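Local coordinates for switch-activating protein 1 (Schizosaccharomyces pombe, PDB 5JDK) that binds as a homodimer to specific double-stranded DNA sequences needed for mating-type switching and blocks replication forks at a barrier site in the ribosomal DNA, at residues K39-V44 with D110-L115. Sequence-based numbering, arbitrary orientation.
Sequences KLMRLV and DELDQL
R42 and E111 join the two helices at the solvent-facing border of their contact through a side-on, two-nitrogen salt bridge. R42 NE donates to E111 OE2 at 2.8 Å in a nearly straight bond. R42 NH2 reaches E111 OE1 at 2.9 Å. Both oxygens lie close to the guanidinium plane, but the carboxylate is turned 35° from it; OE1 uses its syn lone pair, whereas OE2 is met on its syn side from out of plane. E111 gets there with CG anti to the backbone N (chi1 -178°) and an extended chain. Without the E111 carboxylate, as with an alanine here, the R42 guanidinium is likely to lose both paired acceptors and to be freer to swing toward solvent.

Apolar contacts lie beneath this bridge. L115 CD1 packs against R42 CG at 3.8 Å, under the arginine's aliphatic part, and the CB atoms of M41 and L115 meet at 4.0 Å. L112 CD1 touches M41 CG at 3.8 Å, the two side chains crossing at about a right angle. M41 also packs on W119, farther along helix 107-131. With axes 9.7 Å apart and inclined at 32°, the segments join the first and last helices of the all-helical DNA-binding domain, which belongs to the helix-turn-helix clan.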
loop_
_atom_site.group_PDB
_atom_site.type_symbol
_atom_site.label_atom_id
_atom_site.label_comp_id
_atom_site.label_asym_id
_atom_site.label_seq_id
_atom_site.Cartn_x
_atom_site.Cartn_y
_atom_site.Cartn_z
ATOM N N LYS A 39 2.963 9.102 -3.093
ATOM C CA LYS A 39 1.624 9.575 -3.442
ATOM C C LYS A 39 0.620 8.424 -3.494
ATOM O O LYS A 39 -0.517 8.543 -2.993
ATOM C CB LYS A 39 1.667 10.307 -4.778
ATOM C CG LYS A 39 2.399 11.639 -4.715
ATOM C CD LYS A 39 2.472 12.298 -6.082
ATOM C CE LYS A 39 3.118 13.670 -5.999
ATOM N NZ LYS A 39 3.282 14.287 -7.342
ATOM N N LEU A 40 1.022 7.306 -4.106
ATOM C CA LEU A 40 0.149 6.147 -4.220
ATOM C C LEU A 40 -0.210 5.597 -2.847
ATOM O O LEU A 40 -1.392 5.348 -2.554
ATOM C CB LEU A 40 0.825 5.086 -5.081
ATOM C CG LEU A 40 0.089 3.761 -5.246
ATOM C CD1 LEU A 40 -1.291 3.965 -5.829
ATOM C CD2 LEU A 40 0.897 2.837 -6.130
ATOM N N MET A 41 0.796 5.383 -1.984
ATOM C CA MET A 41 0.507 4.814 -0.674
ATOM C C MET A 41 -0.247 5.781 0.230
ATOM O O MET A 41 -1.033 5.335 1.068
ATOM C CB MET A 41 1.776 4.288 -0.020
ATOM C CG MET A 41 2.357 3.090 -0.723
ATOM S SD MET A 41 1.252 1.687 -0.902
ATOM C CE MET A 41 1.036 1.218 0.810
ATOM N N ARG A 42 -0.046 7.089 0.073
ATOM C CA ARG A 42 -0.892 8.038 0.783
ATOM C C ARG A 42 -2.353 7.815 0.432
ATOM O O ARG A 42 -3.220 7.840 1.312
ATOM C CB ARG A 42 -0.504 9.477 0.440
ATOM C CG ARG A 42 0.771 9.974 1.104
ATOM C CD ARG A 42 1.110 11.369 0.624
ATOM N NE ARG A 42 2.363 11.858 1.170
ATOM C CZ ARG A 42 3.037 12.884 0.666
ATOM N NH1 ARG A 42 2.574 13.530 -0.398
ATOM N NH2 ARG A 42 4.176 13.263 1.221
ATOM N N LEU A 43 -2.651 7.615 -0.857
ATOM C CA LEU A 43 -4.036 7.361 -1.260
ATOM C C LEU A 43 -4.555 6.037 -0.721
ATOM O O LEU A 43 -5.693 5.953 -0.245
ATOM C CB LEU A 43 -4.142 7.351 -2.779
ATOM C CG LEU A 43 -3.982 8.682 -3.488
ATOM C CD1 LEU A 43 -3.922 8.443 -4.980
ATOM C CD2 LEU A 43 -5.119 9.620 -3.129
ATOM N N VAL A 44 -3.749 4.983 -0.820
ATOM C CA VAL A 44 -4.151 3.681 -0.298
ATOM C C VAL A 44 -4.519 3.791 1.178
ATOM O O VAL A 44 -5.578 3.326 1.621
ATOM C CB VAL A 44 -3.017 2.668 -0.532
ATOM C CG1 VAL A 44 -3.243 1.389 0.237
ATOM C CG2 VAL A 44 -2.872 2.368 -2.022
ATOM N N ASP A 110 11.266 7.234 5.665
ATOM C CA ASP A 110 10.458 7.077 6.865
ATOM C C ASP A 110 8.964 7.190 6.555
ATOM O O ASP A 110 8.150 6.426 7.103
ATOM C CB ASP A 110 10.858 8.113 7.912
ATOM C CG ASP A 110 12.209 7.819 8.589
ATOM O OD1 ASP A 110 12.843 6.776 8.330
ATOM O OD2 ASP A 110 12.613 8.675 9.414
ATOM N N GLU A 111 8.575 8.145 5.698
ATOM C CA GLU A 111 7.158 8.285 5.366
ATOM C C GLU A 111 6.651 7.057 4.630
ATOM O O GLU A 111 5.578 6.522 4.952
ATOM C CB GLU A 111 6.866 9.537 4.533
ATOM C CG GLU A 111 5.354 9.614 4.279
ATOM C CD GLU A 111 4.874 10.831 3.538
ATOM O OE1 GLU A 111 5.696 11.596 2.999
ATOM O OE2 GLU A 111 3.634 11.002 3.497
ATOM N N LEU A 112 7.391 6.591 3.622
ATOM C CA LEU A 112 6.905 5.421 2.899
ATOM C C LEU A 112 6.816 4.213 3.824
ATOM O O LEU A 112 5.840 3.457 3.781
ATOM C CB LEU A 112 7.766 5.132 1.667
ATOM C CG LEU A 112 7.221 4.030 0.747
ATOM C CD1 LEU A 112 5.802 4.260 0.326
ATOM C CD2 LEU A 112 8.096 3.902 -0.489
ATOM N N ASP A 113 7.814 4.024 4.681
ATOM C CA ASP A 113 7.761 2.910 5.615
ATOM C C ASP A 113 6.546 3.023 6.534
ATOM O O ASP A 113 5.909 2.009 6.850
ATOM C CB ASP A 113 9.045 2.857 6.449
ATOM C CG ASP A 113 10.254 2.312 5.688
ATOM O OD1 ASP A 113 10.111 1.779 4.565
ATOM O OD2 ASP A 113 11.361 2.405 6.261
ATOM N N GLN A 114 6.237 4.237 7.014
ATOM C CA GLN A 114 5.093 4.406 7.910
ATOM C C GLN A 114 3.786 4.093 7.198
ATOM O O GLN A 114 2.894 3.437 7.764
ATOM C CB GLN A 114 5.074 5.825 8.474
ATOM C CG GLN A 114 3.987 6.061 9.514
ATOM C CD GLN A 114 2.598 6.235 8.914
ATOM O OE1 GLN A 114 1.637 5.608 9.362
ATOM N NE2 GLN A 114 2.488 7.092 7.903
ATOM N N LEU A 115 3.653 4.548 5.954
ATOM C CA LEU A 115 2.469 4.221 5.171
ATOM C C LEU A 115 2.347 2.717 4.967
ATOM O O LEU A 115 1.251 2.154 5.084
ATOM C CB LEU A 115 2.526 4.951 3.832
ATOM C CG LEU A 115 2.383 6.464 3.923
ATOM C CD1 LEU A 115 2.832 7.117 2.630
ATOM C CD2 LEU A 115 0.943 6.850 4.229
#